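Local structure of transcriptional regulator, GntR family (Ralstonia eutropha, 3IHU) at residues Q114-L125 with A140-M151. The protein probably binds DNA as a GntR-family transcription regulator, pairing a winged helix-turn-helix domain with an all-helical FCD domain. Sequence-based numbering, arbitrary orientation.
Sequences QVQALRASVQAL and ARRHFYRTLLEM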
loop_
_atom_site.group_PDB
_atom_site.type_symbol
_atom_site.label_atom_id
_atom_site.label_comp_id
_atom_site.label_asym_id
_atom_site.label_seq_id
_atom_site.Cartn_x
_atom_site.Cartn_y
_atom_site.Cartn_z
ATOM N N GLN A 114 18.456 1.899 10.149
ATOM C CA GLN A 114 17.366 1.994 9.160
ATOM C C GLN A 114 17.788 1.356 7.833
ATOM O O GLN A 114 16.991 0.677 7.183
ATOM C CB GLN A 114 16.960 3.453 8.948
ATOM C CG GLN A 114 16.158 4.041 10.116
ATOM C CD GLN A 114 15.894 5.536 9.924
ATOM O OE1 GLN A 114 16.524 6.182 9.106
ATOM N NE2 GLN A 114 14.946 6.067 10.655
ATOM N N VAL A 115 19.035 1.597 7.444
ATOM C CA VAL A 115 19.640 0.951 6.282
ATOM C C VAL A 115 19.562 -0.575 6.411
ATOM O O VAL A 115 19.153 -1.250 5.463
ATOM C CB VAL A 115 21.077 1.426 6.087
ATOM C CG1 VAL A 115 21.847 0.530 5.078
ATOM C CG2 VAL A 115 21.080 2.869 5.667
ATOM N N GLN A 116 19.885 -1.087 7.599
ATOM C CA GLN A 116 19.797 -2.519 7.901
ATOM C C GLN A 116 18.396 -3.035 7.793
ATOM O O GLN A 116 18.166 -4.117 7.241
ATOM C CB GLN A 116 20.314 -2.843 9.313
ATOM C CG GLN A 116 21.820 -2.723 9.439
ATOM C CD GLN A 116 22.352 -3.219 10.791
ATOM O OE1 GLN A 116 21.595 -3.683 11.657
ATOM N NE2 GLN A 116 23.659 -3.121 10.962
ATOM N N ALA A 117 17.447 -2.278 8.334
ATOM C CA ALA A 117 16.024 -2.573 8.146
ATOM C C ALA A 117 15.646 -2.563 6.676
ATOM O O ALA A 117 14.943 -3.440 6.218
ATOM C CB ALA A 117 15.166 -1.575 8.934
ATOM N N LEU A 118 16.129 -1.611 5.910
ATOM C CA LEU A 118 15.715 -1.489 4.508
ATOM C C LEU A 118 16.272 -2.678 3.707
ATOM O O LEU A 118 15.550 -3.373 2.981
ATOM C CB LEU A 118 16.107 -0.111 3.900
ATOM C CG LEU A 118 15.440 0.130 2.561
ATOM C CD1 LEU A 118 13.925 0.482 2.815
ATOM C CD2 LEU A 118 16.196 1.198 1.739
ATOM N N ARG A 119 17.555 -2.967 3.904
ATOM C CA ARG A 119 18.207 -4.128 3.272
ATOM C C ARG A 119 17.540 -5.428 3.683
ATOM O O ARG A 119 17.287 -6.303 2.844
ATOM C CB ARG A 119 19.726 -4.113 3.561
ATOM C CG ARG A 119 20.478 -2.914 2.857
ATOM C CD ARG A 119 22.030 -3.024 2.961
ATOM N NE ARG A 119 22.739 -1.876 2.387
ATOM C CZ ARG A 119 22.867 -1.627 1.075
ATOM N NH1 ARG A 119 22.336 -2.444 0.137
ATOM N NH2 ARG A 119 23.541 -0.560 0.676
ATOM N N ALA A 120 17.178 -5.550 4.951
ATOM C CA ALA A 120 16.487 -6.745 5.397
ATOM C C ALA A 120 15.115 -6.879 4.727
ATOM O O ALA A 120 14.735 -7.986 4.291
ATOM C CB ALA A 120 16.347 -6.756 6.931
ATOM N N SER A 121 14.374 -5.755 4.625
ATOM C CA SER A 121 13.070 -5.800 4.056
ATOM C C SER A 121 13.216 -6.254 2.626
ATOM O O SER A 121 12.380 -7.039 2.148
ATOM C CB SER A 121 12.337 -4.436 4.132
ATOM O OG SER A 121 12.913 -3.487 3.246
ATOM N N VAL A 122 14.265 -5.801 1.937
ATOM C CA VAL A 122 14.462 -6.220 0.530
ATOM C C VAL A 122 14.724 -7.736 0.435
ATOM O O VAL A 122 14.117 -8.423 -0.412
ATOM C CB VAL A 122 15.547 -5.384 -0.228
ATOM C CG1 VAL A 122 15.806 -5.900 -1.684
ATOM C CG2 VAL A 122 15.079 -3.968 -0.319
ATOM N N GLN A 123 15.593 -8.281 1.293
ATOM C CA GLN A 123 15.876 -9.725 1.330
ATOM C C GLN A 123 14.579 -10.523 1.468
ATOM O O GLN A 123 14.342 -11.525 0.774
ATOM C CB GLN A 123 16.845 -10.054 2.491
ATOM C CG GLN A 123 18.250 -9.373 2.335
ATOM C CD GLN A 123 19.042 -9.275 3.640
ATOM O OE1 GLN A 123 19.621 -8.230 3.958
ATOM N NE2 GLN A 123 19.091 -10.369 4.383
ATOM N N ALA A 124 13.725 -10.061 2.382
ATOM C CA ALA A 124 12.420 -10.726 2.616
ATOM C C ALA A 124 11.471 -10.667 1.389
ATOM O O ALA A 124 10.678 -11.593 1.153
ATOM C CB ALA A 124 11.702 -10.113 3.849
ATOM N N LEU A 125 11.480 -9.552 0.654
ATOM C CA LEU A 125 10.735 -9.500 -0.596
ATOM C C LEU A 125 11.246 -10.556 -1.596
ATOM O O LEU A 125 10.431 -11.276 -2.217
ATOM C CB LEU A 125 10.791 -8.096 -1.247
ATOM C CG LEU A 125 9.955 -7.069 -0.503
ATOM C CD1 LEU A 125 10.450 -5.659 -0.837
ATOM C CD2 LEU A 125 8.434 -7.279 -0.754
ATOM N N ALA A 140 6.156 -8.136 3.696
ATOM C CA ALA A 140 7.482 -7.560 3.535
ATOM C C ALA A 140 7.336 -6.254 2.723
ATOM O O ALA A 140 8.044 -5.319 2.964
ATOM C CB ALA A 140 8.469 -8.538 2.835
ATOM N N ARG A 141 6.400 -6.198 1.781
ATOM C CA ARG A 141 6.132 -4.949 1.067
ATOM C C ARG A 141 5.758 -3.839 2.051
ATOM O O ARG A 141 6.343 -2.741 2.040
ATOM C CB ARG A 141 5.066 -5.108 -0.005
ATOM C CG ARG A 141 4.880 -3.786 -0.862
ATOM C CD ARG A 141 3.489 -3.675 -1.458
ATOM N NE ARG A 141 2.448 -3.526 -0.440
ATOM C CZ ARG A 141 2.241 -2.432 0.298
ATOM N NH1 ARG A 141 3.028 -1.355 0.220
ATOM N NH2 ARG A 141 1.265 -2.426 1.187
ATOM N N ARG A 142 4.791 -4.121 2.914
ATOM C CA ARG A 142 4.383 -3.129 3.894
ATOM C C ARG A 142 5.603 -2.671 4.728
ATOM O O ARG A 142 5.793 -1.459 4.908
ATOM C CB ARG A 142 3.213 -3.642 4.753
ATOM C CG ARG A 142 2.280 -2.544 5.266
ATOM C CD ARG A 142 0.909 -3.060 5.802
ATOM N NE ARG A 142 0.005 -3.558 4.753
ATOM C CZ ARG A 142 -0.787 -2.801 3.984
ATOM N NH1 ARG A 142 -0.806 -1.480 4.104
ATOM N NH2 ARG A 142 -1.563 -3.381 3.075
ATOM N N HIS A 143 6.433 -3.606 5.207
ATOM C CA HIS A 143 7.613 -3.263 5.965
ATOM C C HIS A 143 8.626 -2.372 5.217
ATOM O O HIS A 143 9.218 -1.444 5.784
ATOM C CB HIS A 143 8.308 -4.573 6.448
ATOM C CG HIS A 143 9.447 -4.332 7.365
ATOM N ND1 HIS A 143 9.340 -3.524 8.481
ATOM C CD2 HIS A 143 10.725 -4.793 7.353
ATOM C CE1 HIS A 143 10.505 -3.490 9.106
ATOM N NE2 HIS A 143 11.358 -4.251 8.447
ATOM N N PHE A 144 8.829 -2.677 3.946
ATOM C CA PHE A 144 9.677 -1.889 3.074
ATOM C C PHE A 144 9.192 -0.432 3.018
ATOM O O PHE A 144 9.960 0.498 3.266
ATOM C CB PHE A 144 9.597 -2.509 1.681
ATOM C CG PHE A 144 10.388 -1.815 0.651
ATOM C CD1 PHE A 144 11.740 -1.703 0.773
ATOM C CD2 PHE A 144 9.781 -1.298 -0.474
ATOM C CE1 PHE A 144 12.483 -1.099 -0.218
ATOM C CE2 PHE A 144 10.524 -0.691 -1.473
ATOM C CZ PHE A 144 11.886 -0.602 -1.327
ATOM N N TYR A 145 7.892 -0.261 2.753
ATOM C CA TYR A 145 7.296 1.084 2.665
ATOM C C TYR A 145 7.393 1.798 3.982
ATOM O O TYR A 145 7.756 2.976 4.024
ATOM C CB TYR A 145 5.836 1.007 2.205
ATOM C CG TYR A 145 5.688 0.948 0.710
ATOM C CD1 TYR A 145 6.147 -0.117 -0.023
ATOM C CD2 TYR A 145 5.031 1.977 0.017
ATOM C CE1 TYR A 145 6.014 -0.162 -1.388
ATOM C CE2 TYR A 145 4.904 1.936 -1.358
ATOM C CZ TYR A 145 5.383 0.876 -2.047
ATOM O OH TYR A 145 5.214 0.884 -3.378
ATOM N N ARG A 146 7.064 1.112 5.076
ATOM C CA ARG A 146 7.169 1.749 6.380
ATOM C C ARG A 146 8.605 2.201 6.720
ATOM O O ARG A 146 8.832 3.294 7.268
ATOM C CB ARG A 146 6.589 0.827 7.473
ATOM C CG ARG A 146 6.908 1.229 8.921
ATOM C CD ARG A 146 6.513 2.677 9.289
ATOM N NE ARG A 146 5.104 2.974 8.976
ATOM C CZ ARG A 146 4.079 2.868 9.825
ATOM N NH1 ARG A 146 4.261 2.458 11.071
ATOM N NH2 ARG A 146 2.851 3.173 9.413
ATOM N N THR A 147 9.595 1.395 6.362
ATOM C CA THR A 147 10.993 1.780 6.602
ATOM C C THR A 147 11.326 3.011 5.776
ATOM O O THR A 147 11.943 3.965 6.282
ATOM C CB THR A 147 11.942 0.605 6.292
ATOM O OG1 THR A 147 11.426 -0.583 6.907
ATOM C CG2 THR A 147 13.294 0.848 6.799
ATOM N N LEU A 148 10.886 3.028 4.517
ATOM C CA LEU A 148 11.118 4.202 3.704
ATOM C C LEU A 148 10.501 5.416 4.384
ATOM O O LEU A 148 11.095 6.510 4.389
ATOM C CB LEU A 148 10.595 4.060 2.269
ATOM C CG LEU A 148 11.303 3.046 1.378
ATOM C CD1 LEU A 148 10.510 2.916 0.056
ATOM C CD2 LEU A 148 12.825 3.436 1.188
ATOM N N LEU A 149 9.326 5.222 4.977
ATOM C CA LEU A 149 8.621 6.345 5.620
ATOM C C LEU A 149 9.404 6.864 6.809
ATOM O O LEU A 149 9.611 8.062 6.935
ATOM C CB LEU A 149 7.229 5.914 6.048
ATOM C CG LEU A 149 6.329 6.996 6.643
ATOM C CD1 LEU A 149 5.975 8.148 5.642
ATOM C CD2 LEU A 149 5.090 6.290 7.105
ATOM N N GLU A 150 9.877 5.955 7.641
ATOM C CA GLU A 150 10.608 6.312 8.846
ATOM C C GLU A 150 11.893 7.006 8.499
ATOM O O GLU A 150 12.301 7.934 9.201
ATOM C CB GLU A 150 10.898 5.091 9.730
ATOM C CG GLU A 150 9.663 4.420 10.329
ATOM C CD GLU A 150 8.711 5.422 11.023
ATOM O OE1 GLU A 150 9.198 6.271 11.821
ATOM O OE2 GLU A 150 7.479 5.378 10.742
HETATM N N MSE A 151 12.500 6.589 7.400
HETATM C CA MSE A 151 13.723 7.195 6.899
HETATM C C MSE A 151 13.538 8.645 6.494
HETATM O O MSE A 151 14.392 9.475 6.773
HETATM C CB MSE A 151 14.273 6.357 5.714
HETATM C CG MSE A 151 15.017 5.138 6.142
HETATM SE SE MSE A 151 15.477 3.920 4.718
HETATM C CE MSE A 151 17.131 4.934 4.341
HETATM O O HOH W 1 14.414 9.241 11.009
#
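L118 and F144 interlock as reciprocal knobs between two antiparallel helices of the FCD domain; the axes of segments 114-125 and 140-151 approach to 8.8 Å, with 159° between their directions. L118 enters a hollow formed by F144, T147, L148 and M151: its CD1 presses against L148 CD2 at 3.5 Å and also meets F144 CD1, while CD2 faces the selenium of selenomethionine M151. With CG anti to the backbone N (chi1 179°), F144 carries its ring into the complementary hollow of L118, S121, V122 and L125. L125 CD1 lies over one face of this ring, and S121 OG sits at its edge, in plane, 3.3 Å from F144 CD1.

Small side chains at S121, A124 and A140 are consistent with the close approach of the backbones here. S121 CA and F144 CA are 5.3 Å apart, the shortest of the CA pairs in register, and S121 OG turns back to donate a 2.7 Å hydrogen bond to L118 O, which also accepts from V122 N. Towards 125 and 140, A124 CB meets A140 CB at 3.7 Å, and L125 CD2 packs over the backbone at A140 and R141. T147 puts its methyl CG2 against A117 CB; its OG1 instead bonds to H143 O, on the opposite face of that carbonyl's plane from T147 N.

At the other end, the extended side chain of Q114 and that of M151 run past each other in opposite directions, Q114 OE1 3.5 Å from M151 CG, and a water links Q114 NE2 to E150 O. Helix 84-105 packs on L148 and M151, and helix 179-195 on V122 and L125, placing the seam within the helical bundle. No direct hydrogen bond joins the two segments, and both buried hydroxyls are satisfied within their own helices, which is consistent with a pairing held mainly by apolar packing, with one water-mediated polar link at the Q114 end.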